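Local coordinates for protein glycoside hydrolase (Streptococcus pneumoniae serotype 4, PDB 6ORH) that probably acts as a family 29 alpha-L-fucosidase, releasing alpha-linked fucose from host-derived glycans by hydrolysis, at residues G121-P126 against W169-R174; A25-G30 against L71-K76. The protein carries 2 engineered substitutions. One frame throughout, in Å; residues are numbered along the deposited sequence.

Contact 1 of 2, residues G121-P126 against W169-R174; sequences GVYLSP and WMNGAR. Engineered in segment 169-174: Asn-171 (natural residue Asp). With GAL (beta-D-galactopyranose), chain C; FUC (alpha-L-fucopyranose), chain B; FUC (alpha-L-fucopyranose), chain D.
Tyr-123 and Trp-169 stand side by side on neighbouring parallel strands, joined by backbone bonds on both sides of this bridge. Trp-169 N donates to Val-122 O at 2.8 Å, and Leu-124 N reaches Trp-169 O in a weak bond. The aromatic rings are nearly parallel, with planes at 11°, but are slid apart so that they barely overlap; the touch is Tyr-123 CD2 on Trp-169 CE3 at 3.5 Å. With CG anti to the backbone N (chi1 169°), the tyrosine ring runs inward past the indole, whose NE1 is held by Glu-255. Farther on, Pro-126 lays CG against Met-170 CB at 4.0 Å, while the methionine extends toward helix 185-196. These strands, 119-124 and 167-169, are neighbours in the TIM barrel, and their C-terminal ends open into the sugar pocket. There the polar tips grip the bound glycan. Tyr-123 OH donates to O4 of the chain B fucose at 2.9 Å. Asn-171, engineered in place of the natural Asp, points ND2 almost straight (177°) at that fucose's ring O5, 2.8 Å away. Its OD1 closes an Asx turn, taking Ala-173 N at 2.9 Å on a lone pair, and also accepts a weak bond from galactose O4. Gly-172 N donates to the same galactose O4 at 3.0 Å, and Trp-169 CH2 abuts galactose C6.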
loop_
_atom_site.group_PDB
_atom_site.type_symbol
_atom_site.label_atom_id
_atom_site.label_comp_id
_atom_site.label_asym_id
_atom_site.label_seq_id
_atom_site.Cartn_x
_atom_site.Cartn_y
_atom_site.Cartn_z
ATOM N N GLY A 121 -16.088 19.901 -16.071
ATOM C CA GLY A 121 -15.390 20.668 -15.052
ATOM C C GLY A 121 -14.521 21.720 -15.711
ATOM O O GLY A 121 -14.234 21.623 -16.917
ATOM N N VAL A 122 -14.152 22.728 -14.922
ATOM C CA VAL A 122 -13.330 23.792 -15.467
ATOM C C VAL A 122 -12.206 24.100 -14.492
ATOM O O VAL A 122 -12.438 24.242 -13.279
ATOM C CB VAL A 122 -14.159 25.054 -15.792
ATOM C CG1 VAL A 122 -14.863 25.629 -14.567
ATOM C CG2 VAL A 122 -13.240 26.121 -16.400
ATOM N N TYR A 123 -10.990 24.182 -15.042
ATOM C CA TYR A 123 -9.775 24.461 -14.268
ATOM C C TYR A 123 -9.311 25.855 -14.660
ATOM O O TYR A 123 -9.018 26.105 -15.833
ATOM C CB TYR A 123 -8.735 23.373 -14.565
ATOM C CG TYR A 123 -7.294 23.543 -14.104
ATOM C CD1 TYR A 123 -6.537 24.651 -14.468
ATOM C CD2 TYR A 123 -6.648 22.466 -13.499
ATOM C CE1 TYR A 123 -5.213 24.757 -14.061
ATOM C CE2 TYR A 123 -5.313 22.538 -13.134
ATOM C CZ TYR A 123 -4.594 23.689 -13.423
ATOM O OH TYR A 123 -3.252 23.774 -13.129
ATOM N N LEU A 124 -9.278 26.754 -13.669
ATOM C CA LEU A 124 -8.881 28.139 -13.876
ATOM C C LEU A 124 -7.794 28.440 -12.852
ATOM O O LEU A 124 -8.082 28.526 -11.658
ATOM C CB LEU A 124 -10.110 29.029 -13.639
ATOM C CG LEU A 124 -9.956 30.523 -13.919
ATOM C CD1 LEU A 124 -9.886 30.795 -15.422
ATOM C CD2 LEU A 124 -11.178 31.257 -13.332
ATOM N N SER A 125 -6.542 28.547 -13.305
ATOM C CA SER A 125 -5.445 28.611 -12.346
ATOM C C SER A 125 -5.509 29.833 -11.413
ATOM O O SER A 125 -5.475 30.971 -11.890
ATOM C CB SER A 125 -4.116 28.545 -13.060
ATOM O OG SER A 125 -3.035 28.659 -12.119
ATOM N N PRO A 126 -5.501 29.682 -10.068
ATOM C CA PRO A 126 -5.350 30.853 -9.189
ATOM C C PRO A 126 -4.012 31.566 -9.423
ATOM O O PRO A 126 -4.011 32.788 -9.593
ATOM C CB PRO A 126 -5.484 30.244 -7.782
ATOM C CG PRO A 126 -6.372 29.040 -8.041
ATOM C CD PRO A 126 -5.771 28.442 -9.309
ATOM N N TRP A 169 -12.028 23.615 -10.602
ATOM C CA TRP A 169 -10.716 23.226 -10.091
ATOM C C TRP A 169 -9.884 24.474 -9.808
ATOM O O TRP A 169 -9.621 25.280 -10.721
ATOM C CB TRP A 169 -10.010 22.350 -11.152
ATOM C CG TRP A 169 -9.628 20.985 -10.656
ATOM C CD1 TRP A 169 -10.459 19.916 -10.477
ATOM C CD2 TRP A 169 -8.306 20.521 -10.325
ATOM N NE1 TRP A 169 -9.765 18.824 -10.030
ATOM C CE2 TRP A 169 -8.433 19.153 -9.975
ATOM C CE3 TRP A 169 -7.027 21.118 -10.299
ATOM C CZ2 TRP A 169 -7.348 18.370 -9.592
ATOM C CZ3 TRP A 169 -5.949 20.315 -9.961
ATOM C CH2 TRP A 169 -6.119 18.980 -9.569
ATOM N N MET A 170 -9.447 24.605 -8.536
ATOM C CA MET A 170 -8.569 25.694 -8.106
ATOM C C MET A 170 -7.238 25.101 -7.642
ATOM O O MET A 170 -7.049 24.747 -6.473
ATOM C CB MET A 170 -9.238 26.434 -6.939
ATOM C CG MET A 170 -10.564 27.027 -7.365
ATOM S SD MET A 170 -11.344 27.829 -5.970
ATOM C CE MET A 170 -12.848 28.454 -6.724
ATOM N N ASN A 171 -6.312 24.958 -8.587
ATOM C CA ASN A 171 -5.019 24.352 -8.308
ATOM C C ASN A 171 -4.304 25.131 -7.211
ATOM O O ASN A 171 -4.332 26.353 -7.235
ATOM C CB ASN A 171 -4.191 24.364 -9.605
ATOM C CG ASN A 171 -3.099 23.331 -9.562
ATOM O OD1 ASN A 171 -2.171 23.428 -8.763
ATOM N ND2 ASN A 171 -3.169 22.355 -10.433
ATOM N N GLY A 172 -3.642 24.420 -6.267
ATOM C CA GLY A 172 -2.950 25.130 -5.193
ATOM C C GLY A 172 -1.485 25.481 -5.517
ATOM O O GLY A 172 -0.844 26.147 -4.700
ATOM N N ALA A 173 -0.987 25.096 -6.699
ATOM C CA ALA A 173 0.435 25.238 -7.036
ATOM C C ALA A 173 0.807 26.691 -7.335
ATOM O O ALA A 173 0.104 27.386 -8.071
ATOM C CB ALA A 173 0.807 24.343 -8.205
ATOM N N ARG A 174 1.956 27.130 -6.791
ATOM C CA ARG A 174 2.516 28.424 -7.149
ATOM C C ARG A 174 4.042 28.327 -7.094
ATOM O O ARG A 174 4.580 27.669 -6.207
ATOM C CB ARG A 174 2.022 29.484 -6.172
ATOM C CG ARG A 174 2.557 30.880 -6.458
ATOM C CD ARG A 174 1.780 31.999 -5.822
ATOM N NE ARG A 174 1.895 31.925 -4.364
ATOM C CZ ARG A 174 1.031 32.444 -3.503
ATOM N NH1 ARG A 174 -0.028 33.117 -3.939
ATOM N NH2 ARG A 174 1.236 32.301 -2.195
HETATM C C1 GAL C . -0.130 20.348 -6.418
HETATM C C2 GAL C . -0.669 21.429 -5.456
HETATM C C3 GAL C . -2.048 21.039 -4.905
HETATM C C4 GAL C . -2.981 20.503 -5.996
HETATM C C5 GAL C . -2.230 19.405 -6.761
HETATM C C6 GAL C . -3.038 18.767 -7.866
HETATM O O2 GAL C . 0.237 21.568 -4.350
HETATM O O3 GAL C . -2.641 22.169 -4.204
HETATM O O4 GAL C . -3.375 21.555 -6.923
HETATM O O5 GAL C . -1.101 20.036 -7.415
HETATM O O6 GAL C . -2.324 17.603 -8.361
HETATM C C1 FUC B . 0.004 21.087 -10.333
HETATM C C2 FUC B . 0.258 21.989 -11.528
HETATM C C3 FUC B . 0.459 21.095 -12.747
HETATM C C4 FUC B . -0.834 20.330 -13.049
HETATM C C5 FUC B . -1.204 19.510 -11.788
HETATM C C6 FUC B . -2.567 18.854 -11.910
HETATM O O2 FUC B . 1.459 22.731 -11.251
HETATM O O3 FUC B . 0.831 21.913 -13.870
HETATM O O4 FUC B . -1.870 21.286 -13.415
HETATM O O5 FUC B . -1.206 20.344 -10.560
HETATM C C1 FUC D . 0.425 22.920 -3.921
HETATM C C2 FUC D . 0.762 22.851 -2.418
HETATM C C3 FUC D . 2.177 22.251 -2.257
HETATM C C4 FUC D . 3.209 23.061 -3.009
HETATM C C5 FUC D . 2.796 23.073 -4.474
HETATM C C6 FUC D . 3.712 23.897 -5.368
HETATM O O2 FUC D . -0.213 22.060 -1.788
HETATM O O3 FUC D . 2.588 22.159 -0.881
HETATM O O4 FUC D . 3.268 24.415 -2.522
HETATM O O5 FUC D . 1.484 23.620 -4.531
#

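Contact 2 of 2, residues A25-G30 against L71-K76. With FUC (alpha-L-fucopyranose), chain B.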
loop_
_atom_site.group_PDB
_atom_site.type_symbol
_atom_site.label_atom_id
_atom_site.label_comp_id
_atom_site.label_asym_id
_atom_site.label_seq_id
_atom_site.Cartn_x
_atom_site.Cartn_y
_atom_site.Cartn_z
ATOM N N ALA A 25 -12.013 12.575 -16.663
ATOM C CA ALA A 25 -10.849 12.854 -17.474
ATOM C C ALA A 25 -10.412 14.300 -17.273
ATOM O O ALA A 25 -11.261 15.164 -17.108
ATOM C CB ALA A 25 -11.194 12.622 -18.939
ATOM N N PHE A 26 -9.093 14.545 -17.314
ATOM C CA PHE A 26 -8.522 15.878 -17.259
ATOM C C PHE A 26 -7.948 16.177 -18.641
ATOM O O PHE A 26 -7.438 15.260 -19.294
ATOM C CB PHE A 26 -7.329 15.847 -16.308
ATOM C CG PHE A 26 -7.201 16.904 -15.237
ATOM C CD1 PHE A 26 -7.817 18.154 -15.321
ATOM C CD2 PHE A 26 -6.348 16.654 -14.159
ATOM C CE1 PHE A 26 -7.634 19.100 -14.326
ATOM C CE2 PHE A 26 -6.176 17.601 -13.157
ATOM C CZ PHE A 26 -6.813 18.824 -13.245
ATOM N N ILE A 27 -8.052 17.438 -19.080
ATOM C CA ILE A 27 -7.390 17.831 -20.324
ATOM C C ILE A 27 -6.509 19.046 -20.039
ATOM O O ILE A 27 -7.028 20.125 -19.728
ATOM C CB ILE A 27 -8.433 18.106 -21.433
ATOM C CG1 ILE A 27 -9.204 16.829 -21.800
ATOM C CG2 ILE A 27 -7.726 18.696 -22.650
ATOM C CD1 ILE A 27 -10.136 16.936 -23.034
ATOM N N HIS A 28 -5.179 18.852 -20.149
ATOM C CA HIS A 28 -4.203 19.938 -20.119
ATOM C C HIS A 28 -3.736 20.184 -21.557
ATOM O O HIS A 28 -3.127 19.308 -22.164
ATOM C CB HIS A 28 -2.965 19.614 -19.242
ATOM C CG HIS A 28 -3.184 19.730 -17.763
ATOM N ND1 HIS A 28 -3.996 18.841 -17.064
ATOM C CD2 HIS A 28 -2.662 20.582 -16.848
ATOM C CE1 HIS A 28 -3.965 19.178 -15.765
ATOM N NE2 HIS A 28 -3.150 20.224 -15.613
ATOM N N PHE A 29 -4.055 21.374 -22.071
ATOM C CA PHE A 29 -3.692 21.760 -23.431
ATOM C C PHE A 29 -3.541 23.276 -23.447
ATOM O O PHE A 29 -4.252 23.984 -22.734
ATOM C CB PHE A 29 -4.823 21.346 -24.374
ATOM C CG PHE A 29 -4.616 21.749 -25.816
ATOM C CD1 PHE A 29 -3.609 21.159 -26.565
ATOM C CD2 PHE A 29 -5.401 22.727 -26.398
ATOM C CE1 PHE A 29 -3.405 21.522 -27.894
ATOM C CE2 PHE A 29 -5.219 23.080 -27.734
ATOM C CZ PHE A 29 -4.200 22.493 -28.469
ATOM N N GLY A 30 -2.566 23.782 -24.211
ATOM C CA GLY A 30 -2.420 25.223 -24.297
ATOM C C GLY A 30 -1.052 25.576 -24.870
ATOM O O GLY A 30 -0.432 24.739 -25.510
ATOM N N LEU A 71 -15.406 15.508 -17.784
ATOM C CA LEU A 71 -14.229 16.043 -18.463
ATOM C C LEU A 71 -13.910 17.393 -17.820
ATOM O O LEU A 71 -14.743 18.315 -17.905
ATOM C CB LEU A 71 -14.583 16.194 -19.958
ATOM C CG LEU A 71 -13.489 16.674 -20.919
ATOM C CD1 LEU A 71 -13.990 16.603 -22.358
ATOM C CD2 LEU A 71 -12.985 18.102 -20.627
ATOM N N ILE A 72 -12.733 17.466 -17.161
ATOM C CA ILE A 72 -12.262 18.712 -16.560
ATOM C C ILE A 72 -11.262 19.386 -17.498
ATOM O O ILE A 72 -10.170 18.883 -17.723
ATOM C CB ILE A 72 -11.698 18.467 -15.148
ATOM C CG1 ILE A 72 -12.705 17.685 -14.295
ATOM C CG2 ILE A 72 -11.333 19.801 -14.487
ATOM C CD1 ILE A 72 -12.259 17.446 -12.858
ATOM N N LEU A 73 -11.656 20.555 -18.036
ATOM C CA LEU A 73 -10.862 21.247 -19.042
ATOM C C LEU A 73 -10.068 22.376 -18.391
ATOM O O LEU A 73 -10.630 23.299 -17.775
ATOM C CB LEU A 73 -11.843 21.866 -20.062
ATOM C CG LEU A 73 -11.167 22.622 -21.213
ATOM C CD1 LEU A 73 -10.316 21.653 -22.058
ATOM C CD2 LEU A 73 -12.250 23.239 -22.118
ATOM N N VAL A 74 -8.749 22.375 -18.656
ATOM C CA VAL A 74 -7.944 23.550 -18.345
ATOM C C VAL A 74 -8.306 24.673 -19.316
ATOM O O VAL A 74 -8.157 24.514 -20.531
ATOM C CB VAL A 74 -6.450 23.205 -18.418
ATOM C CG1 VAL A 74 -5.575 24.466 -18.329
ATOM C CG2 VAL A 74 -6.106 22.225 -17.302
ATOM N N VAL A 75 -8.772 25.805 -18.778
ATOM C CA VAL A 75 -9.036 26.952 -19.646
ATOM C C VAL A 75 -8.050 28.083 -19.381
ATOM O O VAL A 75 -8.003 29.048 -20.155
ATOM C CB VAL A 75 -10.492 27.451 -19.587
ATOM C CG1 VAL A 75 -11.454 26.343 -19.980
ATOM C CG2 VAL A 75 -10.852 28.055 -18.248
ATOM N N LYS A 76 -7.302 27.982 -18.282
ATOM C CA LYS A 76 -6.185 28.883 -18.038
ATOM C C LYS A 76 -5.215 28.180 -17.100
ATOM O O LYS A 76 -5.579 27.862 -15.960
ATOM C CB LYS A 76 -6.628 30.190 -17.369
ATOM C CG LYS A 76 -5.530 31.259 -17.359
ATOM C CD LYS A 76 -5.819 32.385 -16.370
ATOM C CE LYS A 76 -5.611 31.936 -14.931
ATOM N NZ LYS A 76 -5.743 33.062 -13.968
HETATM C C1 FUC B . 0.004 21.087 -10.333
HETATM C C2 FUC B . 0.258 21.989 -11.528
HETATM C C3 FUC B . 0.459 21.095 -12.747
HETATM C C4 FUC B . -0.834 20.330 -13.049
HETATM C C5 FUC B . -1.204 19.510 -11.788
HETATM C C6 FUC B . -2.567 18.854 -11.910
HETATM O O2 FUC B . 1.459 22.731 -11.251
HETATM O O3 FUC B . 0.831 21.913 -13.870
HETATM O O4 FUC B . -1.870 21.286 -13.415
HETATM O O5 FUC B . -1.206 20.344 -10.560
HETATM O O HOH W 1 -6.679 22.688 -21.981
#
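Ile-27 packs between Leu-71 and Leu-73 of the adjacent strand. Its CB lies 4.1 Å from Leu-73 CD1. From there the side chain forks: CG2, anti to the backbone N, bears on that same Leu-73 CD1 at 4.0 Å, whereas CG1, beside the backbone N (chi1 -65°), heads toward Leu-71. At the tip, CD1 meets both methyls of Leu-71, with Leu-71 CD2 at 3.9 Å. Trp-59 of helix 56-65 touches Ile-27 from outside. That helix lies in the connection between strands 23-27 and 70-74, which makes this a beta-alpha-beta unit of the TIM barrel, with Ile-27 and the two leucines on the helix-covered face. Three backbone bonds tie the parallel strands: Ile-72 N to Ala-25 O at 2.7 Å, Ile-27 N to Ile-72 O at 2.9 Å, and Val-74 N to Ile-27 O at 3.0 Å. Beyond them a water lies within hydrogen-bonding distance of Phe-29 O and Val-74 O, with more acceptors around it than it has protons. Phe-26 and Ile-72 occupy the inner face; the phenyl edge meets Ile-72 O nearly in plane, and CE1 rests on Ile-72 CG2. His-28 lays its CE1 over the phenyl face. Val-74 CG2 in turn stands over the imidazole, 3.8 Å from the His-28 ring centroid and 5° off its normal, a CH-pi contact. Asn-295 holds His-28 ND1, leaving NE2 turned to the chain B fucose, whose O4 it meets in a hydrogen bond of 2.8 Å, near the ring plane.

Both contacts are buried, and both belong to one barrel sheet: strands 70-74 and 119-124 are neighbours, so contact 2 and contact 1 adjoin directly. Tyr-123 N lies 2.9 Å from Leu-73 O, a probable hydrogen bond, and Tyr-123 CD2 packs on Phe-26 CE1 at 3.6 Å. Their chemistry differs with position. Contact 2 is mainly a strand pair of three parallel bridges, apolar on its helix side, which sends His-28 to hydrogen-bond the fucose. Contact 1 has a shorter strand pairing and runs on into a loop that lines the glycan. The two converge on the chain B fucose, while galactose and the chain D fucose meet only contact 1.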